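Long-range contacts in Dye-decolorizing peroxidase (Irpex lacteus, PDB 7D8M), which binds heme b and, as a member of the DyP-type peroxidase family, probably uses peroxide to oxidise dyes and other substrates: residues K22-F27 and D154-P159; V28-N33 and D145-V150; T36-V41 and A141-A146; Y45-I50 and A443-F448; D84-T89 and M207-W212. All blocks are in the same frame, centred on the assembly; numbering follows the deposited sequence.

In the fold
Contacts 1 and 2 are successive parts of one antiparallel strand pair, 24-32 with 147-156, in the N-terminal ferredoxin-like sheet; their centres lie about 22 Å apart. Contact 3, its centre about 10 Å from that of contact 2, joins the helices attached to those strands, and Phe30 CE1 of contact 2 meets Phe38 CZ of contact 3 at 3.6 Å. Contact 4 uses the far end of helix 35-49 and brings in helix 441-448 near the C-terminus. Contact 5 clasps two surface loops and touches contact 4 where Trp212 packs on Lys447 and Phe448. Contact 1 lies nearest the active site, with the Ser155 side chain about 12 Å from the heme; contacts 2 to 5 lie away from it.

Contact 1 (K22-F27 and D154-P159); sequences KDKEKF and DSAARP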
# COMPACT_ATOMS: atom_id res chain seq x y z
N LYS A 22 13.33 -5.62 -3.24
CA LYS A 22 14.59 -5.04 -3.66
C LYS A 22 14.79 -3.69 -2.99
O LYS A 22 13.83 -2.95 -2.75
CB LYS A 22 14.61 -4.90 -5.18
CG LYS A 22 14.68 -6.24 -5.88
CD LYS A 22 16.04 -6.87 -5.68
CE LYS A 22 16.42 -7.74 -6.88
NZ LYS A 22 17.85 -8.14 -6.84
N ASP A 23 16.05 -3.37 -2.69
CA ASP A 23 16.37 -2.15 -1.95
C ASP A 23 15.97 -0.90 -2.72
O ASP A 23 15.65 0.12 -2.11
CB ASP A 23 17.87 -2.14 -1.65
CG ASP A 23 18.21 -1.37 -0.40
OD1 ASP A 23 17.84 -1.82 0.71
OD2 ASP A 23 18.88 -0.32 -0.55
N LYS A 24 16.01 -0.94 -4.06
CA LYS A 24 15.72 0.20 -4.92
C LYS A 24 14.58 -0.16 -5.86
O LYS A 24 14.62 -1.21 -6.52
CB LYS A 24 16.95 0.60 -5.75
CG LYS A 24 18.28 0.63 -4.99
CD LYS A 24 18.39 1.86 -4.07
CE LYS A 24 19.60 1.76 -3.12
NZ LYS A 24 19.69 2.91 -2.18
N GLU A 25 13.56 0.70 -5.94
CA GLU A 25 12.41 0.44 -6.81
C GLU A 25 12.12 1.68 -7.63
O GLU A 25 11.86 2.75 -7.07
CB GLU A 25 11.17 0.01 -6.00
CG GLU A 25 10.10 -0.60 -6.90
CD GLU A 25 8.83 -1.00 -6.19
OE1 GLU A 25 8.71 -0.79 -4.95
OE2 GLU A 25 7.92 -1.52 -6.88
N LYS A 26 12.17 1.53 -8.96
CA LYS A 26 11.89 2.61 -9.89
C LYS A 26 10.50 2.42 -10.48
O LYS A 26 10.14 1.31 -10.90
CB LYS A 26 12.94 2.63 -11.01
CG LYS A 26 12.87 3.80 -11.97
CD LYS A 26 14.08 3.75 -12.92
CE LYS A 26 14.68 5.10 -13.24
NZ LYS A 26 14.93 6.01 -12.12
N PHE A 27 9.71 3.50 -10.52
CA PHE A 27 8.38 3.49 -11.11
C PHE A 27 8.42 4.31 -12.39
O PHE A 27 8.68 5.52 -12.34
CB PHE A 27 7.34 4.07 -10.15
CG PHE A 27 7.14 3.26 -8.91
CD1 PHE A 27 8.00 3.40 -7.82
CD2 PHE A 27 6.11 2.34 -8.83
CE1 PHE A 27 7.82 2.65 -6.67
CE2 PHE A 27 5.92 1.57 -7.69
CZ PHE A 27 6.78 1.73 -6.60
N ASP A 154 12.05 7.36 -8.39
CA ASP A 154 12.92 6.43 -7.68
C ASP A 154 12.52 6.35 -6.21
O ASP A 154 12.35 7.37 -5.55
CB ASP A 154 14.38 6.85 -7.78
CG ASP A 154 14.91 6.76 -9.20
OD1 ASP A 154 14.65 5.73 -9.85
OD2 ASP A 154 15.56 7.71 -9.67
N SER A 155 12.38 5.13 -5.71
CA SER A 155 12.14 4.90 -4.30
C SER A 155 13.26 4.00 -3.80
O SER A 155 13.91 3.29 -4.58
CB SER A 155 10.77 4.25 -4.06
OG SER A 155 10.73 2.96 -4.66
N ALA A 156 13.53 4.07 -2.50
CA ALA A 156 14.62 3.30 -1.91
C ALA A 156 14.32 2.99 -0.46
O ALA A 156 13.73 3.81 0.25
CB ALA A 156 15.94 4.07 -2.01
N ALA A 157 14.71 1.79 -0.03
CA ALA A 157 14.61 1.46 1.39
C ALA A 157 15.51 2.40 2.19
O ALA A 157 16.57 2.83 1.73
CB ALA A 157 15.01 0.01 1.65
N ARG A 158 15.06 2.73 3.41
CA ARG A 158 15.82 3.63 4.25
C ARG A 158 17.10 2.93 4.72
O ARG A 158 17.19 1.70 4.70
CB ARG A 158 14.96 4.09 5.42
CG ARG A 158 13.81 4.99 4.94
CD ARG A 158 13.07 5.66 6.09
NE ARG A 158 13.99 6.32 7.01
CZ ARG A 158 13.81 6.38 8.33
NH1 ARG A 158 12.75 5.82 8.90
NH2 ARG A 158 14.70 7.01 9.08
N PRO A 159 18.11 3.69 5.13
CA PRO A 159 19.43 3.10 5.38
C PRO A 159 19.61 2.56 6.80
O PRO A 159 18.93 2.96 7.75
CB PRO A 159 20.39 4.27 5.12
CG PRO A 159 19.59 5.48 5.50
CD PRO A 159 18.15 5.17 5.21
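Strands 24-27 and 154-156 run antiparallel at 158°, their axes 4.7 Å apart, as neighbours in the four-stranded sheet of the N-terminal ferredoxin-like domain of a DyP peroxidase. Glu25 and Ser155 form the hydrogen-bonded pair, Glu25 N to Ser155 O at 2.9 Å and Ser155 N to Glu25 O at 2.8 Å, and beyond the strand ends Ala157 N continues the ladder to Asp23 O. The small Ser155 suits its place because OG, set between the backbone N and the carbonyl carbon (chi1 64°), gives Glu25 O a second donor at 2.7 Å, from the opposite face of the carbonyl to Ser155 N. With an alanine here the hydroxyl is gone, and Glu25 O would probably keep just the backbone N-H of this pair. Glu25 OE1 is hydrogen-bonded to Thr338 OG1 of the second sheet. On the other face the methyl of Ala156 lies against the Lys24 chain, while beside Glu25 the ring edge of Phe27 meets Ser155 OG with CE1 at 3.6 Å.

Contact 2 (V28-N33 and D145-V150); sequences VFFHIN and DAWTIV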
# COMPACT_ATOMS: atom_id res chain seq x y z
N VAL A 28 8.19 3.66 -13.54
CA VAL A 28 8.24 4.33 -14.83
C VAL A 28 6.82 4.44 -15.36
O VAL A 28 6.25 3.46 -15.85
CB VAL A 28 9.15 3.60 -15.83
CG1 VAL A 28 9.20 4.37 -17.15
CG2 VAL A 28 10.55 3.45 -15.25
N PHE A 29 6.24 5.64 -15.28
CA PHE A 29 4.88 5.88 -15.76
C PHE A 29 4.95 6.41 -17.19
O PHE A 29 5.77 7.29 -17.49
CB PHE A 29 4.14 6.87 -14.85
CG PHE A 29 3.99 6.39 -13.41
CD1 PHE A 29 2.92 5.59 -13.03
CD2 PHE A 29 4.93 6.74 -12.45
CE1 PHE A 29 2.79 5.14 -11.70
CE2 PHE A 29 4.80 6.31 -11.13
CZ PHE A 29 3.73 5.51 -10.76
N PHE A 30 4.10 5.88 -18.05
CA PHE A 30 4.27 6.17 -19.47
C PHE A 30 2.92 6.34 -20.15
O PHE A 30 1.89 5.86 -19.67
CB PHE A 30 5.06 5.05 -20.17
CG PHE A 30 4.41 3.69 -20.07
CD1 PHE A 30 3.42 3.30 -20.97
CD2 PHE A 30 4.80 2.79 -19.09
CE1 PHE A 30 2.82 2.05 -20.88
CE2 PHE A 30 4.21 1.54 -18.99
CZ PHE A 30 3.22 1.17 -19.90
N HIS A 31 2.98 6.98 -21.31
CA HIS A 31 1.87 7.13 -22.24
C HIS A 31 2.22 6.40 -23.52
O HIS A 31 3.39 6.36 -23.92
CB HIS A 31 1.60 8.60 -22.53
CG HIS A 31 0.50 8.84 -23.53
ND1 HIS A 31 -0.83 8.82 -23.18
CD2 HIS A 31 0.54 9.10 -24.86
CE1 HIS A 31 -1.57 9.05 -24.25
NE2 HIS A 31 -0.76 9.23 -25.28
N ILE A 32 1.22 5.80 -24.17
CA ILE A 32 1.45 5.03 -25.39
C ILE A 32 1.18 5.92 -26.59
O ILE A 32 0.05 6.40 -26.77
CB ILE A 32 0.57 3.76 -25.42
CG1 ILE A 32 0.89 2.89 -24.21
CG2 ILE A 32 0.79 2.99 -26.71
CD1 ILE A 32 0.10 1.61 -24.15
N ASN A 33 2.21 6.15 -27.41
CA ASN A 33 2.10 6.94 -28.63
C ASN A 33 1.78 6.10 -29.87
O ASN A 33 1.06 6.58 -30.76
CB ASN A 33 3.40 7.70 -28.89
CG ASN A 33 3.72 8.68 -27.79
OD1 ASN A 33 2.82 9.30 -27.22
ND2 ASN A 33 5.01 8.85 -27.50
N ASP A 145 10.13 6.21 -29.99
CA ASP A 145 9.03 7.17 -30.03
C ASP A 145 7.67 6.53 -29.76
O ASP A 145 6.67 7.25 -29.70
CB ASP A 145 9.00 7.88 -31.38
CG ASP A 145 10.21 8.77 -31.59
OD1 ASP A 145 11.32 8.37 -31.17
OD2 ASP A 145 10.06 9.86 -32.18
N ALA A 146 7.61 5.20 -29.60
CA ALA A 146 6.32 4.54 -29.40
C ALA A 146 5.72 4.85 -28.03
O ALA A 146 4.53 4.60 -27.82
CB ALA A 146 6.48 3.04 -29.58
N TRP A 147 6.51 5.38 -27.09
CA TRP A 147 5.97 5.78 -25.80
C TRP A 147 6.59 7.09 -25.36
O TRP A 147 7.54 7.59 -25.97
CB TRP A 147 6.21 4.69 -24.74
CG TRP A 147 7.61 4.64 -24.16
CD1 TRP A 147 8.75 5.22 -24.66
CD2 TRP A 147 8.01 3.96 -22.96
NE1 TRP A 147 9.82 4.95 -23.84
CE2 TRP A 147 9.39 4.18 -22.80
CE3 TRP A 147 7.32 3.20 -22.00
CZ2 TRP A 147 10.11 3.66 -21.71
CZ3 TRP A 147 8.04 2.68 -20.93
CH2 TRP A 147 9.41 2.91 -20.79
N THR A 148 6.05 7.65 -24.29
CA THR A 148 6.65 8.77 -23.59
C THR A 148 6.63 8.44 -22.11
O THR A 148 5.59 8.04 -21.58
CB THR A 148 5.88 10.08 -23.84
OG1 THR A 148 5.86 10.36 -25.25
CG2 THR A 148 6.53 11.24 -23.10
N ILE A 149 7.77 8.56 -21.45
CA ILE A 149 7.79 8.48 -19.99
C ILE A 149 7.28 9.81 -19.46
O ILE A 149 7.86 10.86 -19.75
CB ILE A 149 9.19 8.16 -19.46
CG1 ILE A 149 9.57 6.73 -19.82
CG2 ILE A 149 9.24 8.39 -17.92
CD1 ILE A 149 11.05 6.40 -19.65
N VAL A 150 6.17 9.77 -18.74
CA VAL A 150 5.56 10.99 -18.22
C VAL A 150 5.93 11.24 -16.76
O VAL A 150 5.75 12.37 -16.28
CB VAL A 150 4.03 10.96 -18.39
CG1 VAL A 150 3.67 10.75 -19.88
CG2 VAL A 150 3.43 9.85 -17.57
O HOH W 1 3.01 11.90 -25.69
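Phe30 and Trp147 both hold CG between the backbone N and the carbonyl carbon, chi1 59° and 79°, and these torsions bring their rings together on the helix-covered face of the ferredoxin-like sheet. Here strands 28-32 and 147-150 run antiparallel, His31 and Thr148 forming the hydrogen-bonded pair and Phe30-Ile149 and Ile32-Trp147 its non-hydrogen-bonded neighbours. The two aromatic side chains cross at about a right angle, with ring planes inclined at 40°; Trp147 CE3 lies 3.4 Å from Phe30 CB. Replacing Phe30 by an alanine removes the ring, and this would probably open a gap beside the indole and leave Phe38 and Phe122 without this aromatic neighbour. Val28 extends the apolar patch: its CG1 touches Ile149 CG1 at 3.6 Å and reaches the indole at CH2. Branched and aromatic residues suit this face, which packs on helices 35-49 and 129-143. On the other face His31 CB meets Val150 CG1, and the imidazole bonds through ND1 to Asn117 O. An asparagine suits the strand end, where its backbone N bonds to Ala146 O and its amide grips the returning chain twice, both acceptors close to the amide plane: ND2 of Asn33 gives one hydrogen to Asp145 O at 3.2 Å and the other, nearly straight, to Thr148 OG1 at 2.8 Å.

Contact 3 (T36-V41 and A141-A146); sequences TAFKSV and AKFGDA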
# COMPACT_ATOMS: atom_id res chain seq x y z
N THR A 36 0.86 -0.17 -32.24
CA THR A 36 1.47 -1.26 -33.00
C THR A 36 2.93 -1.44 -32.61
O THR A 36 3.38 -2.57 -32.36
CB THR A 36 1.34 -1.00 -34.50
OG1 THR A 36 -0.05 -0.90 -34.87
CG2 THR A 36 1.97 -2.15 -35.28
N ALA A 37 3.69 -0.35 -32.55
CA ALA A 37 5.09 -0.45 -32.16
C ALA A 37 5.25 -0.83 -30.69
O ALA A 37 6.20 -1.53 -30.32
CB ALA A 37 5.81 0.87 -32.44
N PHE A 38 4.32 -0.39 -29.84
CA PHE A 38 4.39 -0.76 -28.43
C PHE A 38 4.17 -2.25 -28.24
O PHE A 38 4.98 -2.93 -27.59
CB PHE A 38 3.37 0.06 -27.63
CG PHE A 38 3.52 -0.07 -26.14
CD1 PHE A 38 2.90 -1.10 -25.46
CD2 PHE A 38 4.26 0.86 -25.43
CE1 PHE A 38 3.03 -1.21 -24.08
CE2 PHE A 38 4.40 0.75 -24.06
CZ PHE A 38 3.78 -0.28 -23.39
N LYS A 39 3.10 -2.79 -28.82
CA LYS A 39 2.85 -4.23 -28.73
C LYS A 39 4.02 -5.04 -29.26
O LYS A 39 4.39 -6.08 -28.69
CB LYS A 39 1.56 -4.59 -29.48
CG LYS A 39 0.31 -3.89 -28.96
CD LYS A 39 -0.92 -4.23 -29.80
CE LYS A 39 -2.21 -4.09 -28.98
NZ LYS A 39 -3.37 -4.78 -29.60
N SER A 40 4.63 -4.60 -30.37
CA SER A 40 5.74 -5.35 -30.95
C SER A 40 6.88 -5.54 -29.95
O SER A 40 7.41 -6.65 -29.80
CB SER A 40 6.25 -4.67 -32.22
OG SER A 40 5.20 -4.55 -33.16
N VAL A 41 7.28 -4.45 -29.28
CA VAL A 41 8.30 -4.54 -28.24
C VAL A 41 7.85 -5.51 -27.15
O VAL A 41 8.61 -6.37 -26.71
CB VAL A 41 8.59 -3.15 -27.64
CG1 VAL A 41 9.45 -3.29 -26.39
CG2 VAL A 41 9.24 -2.24 -28.67
N ALA A 141 15.21 2.74 -25.17
CA ALA A 141 15.85 2.45 -26.45
C ALA A 141 14.95 1.58 -27.32
O ALA A 141 14.82 1.83 -28.53
CB ALA A 141 17.19 1.75 -26.23
N LYS A 142 14.29 0.58 -26.73
CA LYS A 142 13.46 -0.35 -27.49
C LYS A 142 12.14 0.29 -27.90
O LYS A 142 11.69 0.10 -29.03
CB LYS A 142 13.20 -1.62 -26.68
CG LYS A 142 14.43 -2.41 -26.28
CD LYS A 142 14.01 -3.79 -25.79
CE LYS A 142 15.10 -4.48 -25.00
NZ LYS A 142 16.36 -4.65 -25.77
N PHE A 143 11.49 1.03 -27.00
CA PHE A 143 10.23 1.66 -27.38
C PHE A 143 10.45 2.83 -28.32
O PHE A 143 9.64 3.07 -29.22
CB PHE A 143 9.45 2.11 -26.13
CG PHE A 143 8.74 0.98 -25.42
CD1 PHE A 143 7.78 0.23 -26.08
CD2 PHE A 143 9.04 0.67 -24.10
CE1 PHE A 143 7.13 -0.82 -25.45
CE2 PHE A 143 8.40 -0.36 -23.46
CZ PHE A 143 7.44 -1.11 -24.13
N GLY A 144 11.53 3.58 -28.12
CA GLY A 144 11.75 4.75 -28.95
C GLY A 144 10.59 5.73 -28.84
O GLY A 144 10.11 6.04 -27.75
N ASP A 145 10.13 6.21 -29.99
CA ASP A 145 9.03 7.17 -30.03
C ASP A 145 7.67 6.53 -29.76
O ASP A 145 6.67 7.25 -29.70
CB ASP A 145 9.00 7.88 -31.38
CG ASP A 145 10.21 8.77 -31.59
OD1 ASP A 145 11.32 8.37 -31.17
OD2 ASP A 145 10.06 9.86 -32.18
N ALA A 146 7.61 5.20 -29.60
CA ALA A 146 6.32 4.54 -29.40
C ALA A 146 5.72 4.85 -28.03
O ALA A 146 4.53 4.60 -27.82
CB ALA A 146 6.48 3.04 -29.58
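Phe38 and Phe143 lay their rings over one another in an offset stack, centroids 4.4 Å apart and planes only 13° from parallel. The overlap is at the rims: Phe143 CE1 sits over one face of the Phe38 ring, 3.3 Å from Phe38 CD2. With CG anti to the backbone N (chi1 -170°), the Phe38 ring is carried from helix 35-49 across to the Phe143 ring. Val41, one turn further on, closes over the opposite face of Phe143. Its CG1 stands 3.9 Å from the ring centroid and 25° off the normal, a CH-pi contact, so the Phe143 ring is sandwiched between an aromatic and an aliphatic neighbour of the same helix. The other branch of Val41, CG2, rests 3.4 Å from Lys142 O. Closer backbones suit smaller residues: Ala37 CB and Ala146 CB meet at 3.7 Å, after the chain has turned at Gly144 with positive phi. The ammonium group of Lys142 is directed to Asp138 of its own helix. Both helices cover the same face of the ferredoxin-like sheet. Their association here is chiefly apolar, with no polar bond between the segments, and rests on the complementary shapes of two flat rings, a branched valine and two methyl groups.

Contact 4 (Y45-I50 and A443-F448); sequences YAPANI and AIVEKF
Helix segments 45-49 and 443-448 lie almost antiparallel, at 172°, with axes 9.6 Å apart and closest alpha carbons, Ala46 and Val445, at 6.8 Å. Ala46 is at the centre of the contact. Its methyl points between two branched residues, reaching Ile444 CG2 at 3.6 Å and Val445 CG2 at 4.0 Å, and the small side chain suits this position because it lets their methyl groups come close to the helix. The same Val445 CG2 also meets the ring of Pro47 at CD, 3.9 Å away, the two side chains crossing at about a right angle. The proline has no N-H to give to the preceding turn, and the helix is kinked there. At the end of the first helix, Ile50 CG2 is met by Ile444 CD1 at 4.1 Å; Gln13 touches both isoleucines. The contact joins helix 35-49 of the N-terminal ferredoxin-like domain to a helix near the C-terminus, 393 residues later. Every side-chain touch between the segments is aliphatic, so close fit and burial of methyl groups, rather than directed polar bonds, hold this small interface together.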
# COMPACT_ATOMS: atom_id res chain seq x y z
N TYR A 45 9.84 -8.44 -25.27
CA TYR A 45 10.29 -7.97 -23.96
C TYR A 45 9.64 -8.77 -22.83
O TYR A 45 10.33 -9.27 -21.93
CB TYR A 45 10.00 -6.49 -23.78
CG TYR A 45 10.67 -5.93 -22.54
CD1 TYR A 45 11.99 -5.54 -22.57
CD2 TYR A 45 9.97 -5.84 -21.33
CE1 TYR A 45 12.62 -5.05 -21.43
CE2 TYR A 45 10.59 -5.34 -20.19
CZ TYR A 45 11.91 -4.96 -20.25
OH TYR A 45 12.55 -4.47 -19.13
N ALA A 46 8.31 -8.90 -22.86
CA ALA A 46 7.60 -9.44 -21.70
C ALA A 46 8.02 -10.86 -21.34
O ALA A 46 8.28 -11.11 -20.15
CB ALA A 46 6.08 -9.35 -21.94
N PRO A 47 8.11 -11.82 -22.27
CA PRO A 47 8.56 -13.16 -21.86
C PRO A 47 9.99 -13.19 -21.34
O PRO A 47 10.33 -14.07 -20.54
CB PRO A 47 8.39 -14.00 -23.13
CG PRO A 47 8.31 -13.02 -24.25
CD PRO A 47 7.70 -11.79 -23.68
N ALA A 48 10.83 -12.25 -21.75
CA ALA A 48 12.23 -12.25 -21.35
C ALA A 48 12.49 -11.52 -20.05
O ALA A 48 13.53 -11.77 -19.42
CB ALA A 48 13.09 -11.61 -22.45
N ASN A 49 11.59 -10.63 -19.62
CA ASN A 49 11.91 -9.69 -18.55
C ASN A 49 10.84 -9.56 -17.47
O ASN A 49 11.18 -9.10 -16.37
CB ASN A 49 12.18 -8.29 -19.14
CG ASN A 49 13.44 -8.25 -19.97
OD1 ASN A 49 14.54 -8.16 -19.44
ND2 ASN A 49 13.28 -8.30 -21.30
N ILE A 50 9.59 -9.94 -17.71
CA ILE A 50 8.55 -9.79 -16.69
C ILE A 50 8.74 -10.87 -15.64
O ILE A 50 8.61 -12.06 -15.93
CB ILE A 50 7.15 -9.84 -17.30
CG1 ILE A 50 6.95 -8.66 -18.24
CG2 ILE A 50 6.09 -9.82 -16.19
CD1 ILE A 50 7.17 -7.31 -17.57
N ALA A 443 -1.10 -13.17 -20.37
CA ALA A 443 -2.06 -12.15 -20.77
C ALA A 443 -1.35 -10.92 -21.32
O ALA A 443 -1.84 -10.28 -22.26
CB ALA A 443 -2.95 -11.77 -19.58
N ILE A 444 -0.20 -10.57 -20.75
CA ILE A 444 0.58 -9.48 -21.32
C ILE A 444 0.85 -9.76 -22.80
O ILE A 444 0.62 -8.91 -23.66
CB ILE A 444 1.88 -9.27 -20.54
CG1 ILE A 444 1.57 -8.80 -19.10
CG2 ILE A 444 2.74 -8.24 -21.23
CD1 ILE A 444 2.78 -8.68 -18.23
N VAL A 445 1.27 -10.98 -23.10
CA VAL A 445 1.66 -11.32 -24.47
C VAL A 445 0.44 -11.61 -25.33
O VAL A 445 0.34 -11.14 -26.47
CB VAL A 445 2.64 -12.50 -24.47
CG1 VAL A 445 3.06 -12.84 -25.91
CG2 VAL A 445 3.86 -12.20 -23.61
N GLU A 446 -0.49 -12.40 -24.80
CA GLU A 446 -1.57 -12.93 -25.62
C GLU A 446 -2.68 -11.90 -25.86
O GLU A 446 -3.31 -11.93 -26.92
CB GLU A 446 -2.15 -14.19 -24.98
CG GLU A 446 -1.18 -15.36 -25.03
CD GLU A 446 -1.69 -16.58 -24.29
OE1 GLU A 446 -2.72 -16.47 -23.59
OE2 GLU A 446 -1.06 -17.66 -24.41
N LYS A 447 -2.92 -11.00 -24.92
CA LYS A 447 -3.95 -9.99 -25.12
C LYS A 447 -3.37 -8.61 -25.39
O LYS A 447 -3.63 -8.02 -26.45
CB LYS A 447 -4.90 -9.93 -23.91
CG LYS A 447 -6.36 -9.81 -24.33
CD LYS A 447 -7.26 -9.47 -23.17
CE LYS A 447 -8.73 -9.48 -23.59
NZ LYS A 447 -8.94 -9.08 -25.01
N PHE A 448 -2.56 -8.07 -24.47
CA PHE A 448 -2.13 -6.69 -24.60
C PHE A 448 -1.14 -6.47 -25.73
O PHE A 448 -1.01 -5.34 -26.22
CB PHE A 448 -1.57 -6.21 -23.26
CG PHE A 448 -2.62 -6.16 -22.18
CD1 PHE A 448 -3.40 -5.03 -22.01
CD2 PHE A 448 -2.88 -7.26 -21.40
CE1 PHE A 448 -4.39 -4.98 -21.04
CE2 PHE A 448 -3.88 -7.23 -20.42
CZ PHE A 448 -4.63 -6.09 -20.25

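Contact 5 (D84-T89 and M207-W212); sequences DDLQDT and MNRPSW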
# COMPACT_ATOMS: atom_id res chain seq x y z
N ASP A 84 -12.15 -3.00 -21.71
CA ASP A 84 -12.18 -3.05 -20.25
C ASP A 84 -13.48 -3.73 -19.84
O ASP A 84 -14.50 -3.08 -19.63
CB ASP A 84 -12.03 -1.66 -19.65
CG ASP A 84 -12.08 -1.67 -18.13
OD1 ASP A 84 -12.28 -2.75 -17.53
OD2 ASP A 84 -11.91 -0.58 -17.53
N ASP A 85 -13.44 -5.05 -19.72
CA ASP A 85 -14.57 -5.82 -19.22
C ASP A 85 -14.28 -6.43 -17.85
O ASP A 85 -14.80 -7.48 -17.51
CB ASP A 85 -14.99 -6.90 -20.23
CG ASP A 85 -13.82 -7.74 -20.73
OD1 ASP A 85 -12.70 -7.61 -20.20
OD2 ASP A 85 -14.03 -8.55 -21.67
N LEU A 86 -13.43 -5.77 -17.06
CA LEU A 86 -13.04 -6.31 -15.77
C LEU A 86 -14.10 -6.08 -14.69
O LEU A 86 -14.08 -6.77 -13.67
CB LEU A 86 -11.70 -5.71 -15.33
CG LEU A 86 -10.42 -6.26 -15.98
CD1 LEU A 86 -9.25 -5.29 -15.80
CD2 LEU A 86 -10.06 -7.60 -15.38
N GLN A 87 -15.02 -5.14 -14.91
CA GLN A 87 -16.13 -4.83 -13.98
C GLN A 87 -15.64 -4.19 -12.68
O GLN A 87 -16.28 -4.33 -11.64
CB GLN A 87 -16.98 -6.06 -13.66
CG GLN A 87 -17.70 -6.64 -14.86
CD GLN A 87 -18.58 -7.82 -14.50
OE1 GLN A 87 -18.55 -8.86 -15.16
NE2 GLN A 87 -19.37 -7.67 -13.44
N ASP A 88 -14.52 -3.48 -12.73
CA ASP A 88 -14.03 -2.72 -11.58
C ASP A 88 -14.32 -1.25 -11.86
O ASP A 88 -13.67 -0.64 -12.71
CB ASP A 88 -12.54 -2.97 -11.34
CG ASP A 88 -12.07 -2.48 -9.98
OD1 ASP A 88 -12.05 -1.24 -9.77
OD2 ASP A 88 -11.73 -3.33 -9.12
N THR A 89 -15.31 -0.70 -11.15
CA THR A 89 -15.78 0.65 -11.44
C THR A 89 -14.74 1.70 -11.10
O THR A 89 -14.59 2.70 -11.82
CB THR A 89 -17.10 0.91 -10.69
OG1 THR A 89 -16.87 0.85 -9.28
CG2 THR A 89 -18.15 -0.15 -11.04
N MET A 207 -18.00 -12.80 -9.94
CA MET A 207 -18.13 -14.16 -10.44
C MET A 207 -18.17 -14.18 -11.96
O MET A 207 -17.86 -15.21 -12.56
CB MET A 207 -19.38 -14.80 -9.83
CG MET A 207 -19.32 -14.80 -8.30
SD MET A 207 -20.80 -15.43 -7.47
CE MET A 207 -20.08 -16.67 -6.39
N ASN A 208 -18.49 -13.04 -12.57
CA ASN A 208 -18.57 -12.82 -14.01
C ASN A 208 -17.21 -12.54 -14.67
O ASN A 208 -17.19 -12.05 -15.80
CB ASN A 208 -19.51 -11.63 -14.25
CG ASN A 208 -20.33 -11.78 -15.50
OD1 ASN A 208 -20.20 -12.76 -16.23
ND2 ASN A 208 -21.20 -10.80 -15.76
N ARG A 209 -16.09 -12.82 -14.01
CA ARG A 209 -14.82 -12.23 -14.42
C ARG A 209 -14.31 -12.89 -15.71
O ARG A 209 -14.33 -14.11 -15.84
CB ARG A 209 -13.77 -12.36 -13.31
CG ARG A 209 -12.48 -11.56 -13.54
CD ARG A 209 -12.56 -10.13 -13.01
NE ARG A 209 -12.53 -10.06 -11.55
CZ ARG A 209 -12.52 -8.93 -10.85
NH1 ARG A 209 -12.52 -7.75 -11.47
NH2 ARG A 209 -12.50 -8.96 -9.53
N PRO A 210 -13.84 -12.09 -16.68
CA PRO A 210 -13.36 -12.65 -17.95
C PRO A 210 -12.17 -13.60 -17.77
O PRO A 210 -11.36 -13.45 -16.86
CB PRO A 210 -12.94 -11.42 -18.76
CG PRO A 210 -13.66 -10.29 -18.17
CD PRO A 210 -13.91 -10.62 -16.72
N SER A 211 -12.07 -14.56 -18.69
CA SER A 211 -11.08 -15.62 -18.55
C SER A 211 -9.66 -15.10 -18.69
O SER A 211 -8.76 -15.55 -17.97
CB SER A 211 -11.34 -16.72 -19.59
OG SER A 211 -12.71 -17.08 -19.63
N TRP A 212 -9.43 -14.17 -19.63
CA TRP A 212 -8.08 -13.67 -19.87
C TRP A 212 -7.51 -12.97 -18.63
O TRP A 212 -6.29 -12.87 -18.49
CB TRP A 212 -8.08 -12.70 -21.05
CG TRP A 212 -8.76 -11.41 -20.72
CD1 TRP A 212 -10.08 -11.10 -20.95
CD2 TRP A 212 -8.18 -10.27 -20.08
NE1 TRP A 212 -10.34 -9.82 -20.50
CE2 TRP A 212 -9.20 -9.29 -19.96
CE3 TRP A 212 -6.90 -9.97 -19.60
CZ2 TRP A 212 -8.97 -8.05 -19.38
CZ3 TRP A 212 -6.68 -8.73 -19.02
CH2 TRP A 212 -7.71 -7.79 -18.92
O HOH W 2 -12.75 -5.73 -9.42
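Two irregular surface loops clasp each other here, one containing an Asx turn (Asp84 OD1 accepting from Leu86 N) and ending at Asp88, the N-cap of helix 89-93, the other leading toward strand 217-226. An indole and a carboxylate make the clearest link: Trp212 NE1 donates to Asp85 OD1 at 3.2 Å, the oxygen using its syn lone pair and lying in the ring plane, with carboxylate and indole only 24° from coplanar. Asp85, with CG between its backbone N and carbonyl carbon (chi1 49°), also packs along the Pro210 ring, whose CG lies 3.1 Å from Asp85 O. Leu86 adds apolar bulk, its CG 4.1 Å from Trp212 CZ2, and Phe77 covers both. Gln87 sets OE1 beside Asn208 CB, their amide planes nearly perpendicular. Arg209, long enough to bend back at chi2 and chi3, pairs through NE with Asp204, while its NH1 gives Leu86 O a weak bond at 2.9 Å. A water also takes a hydrogen from Arg209 NH1 and donates to Asp88 OD2 at 2.6 Å.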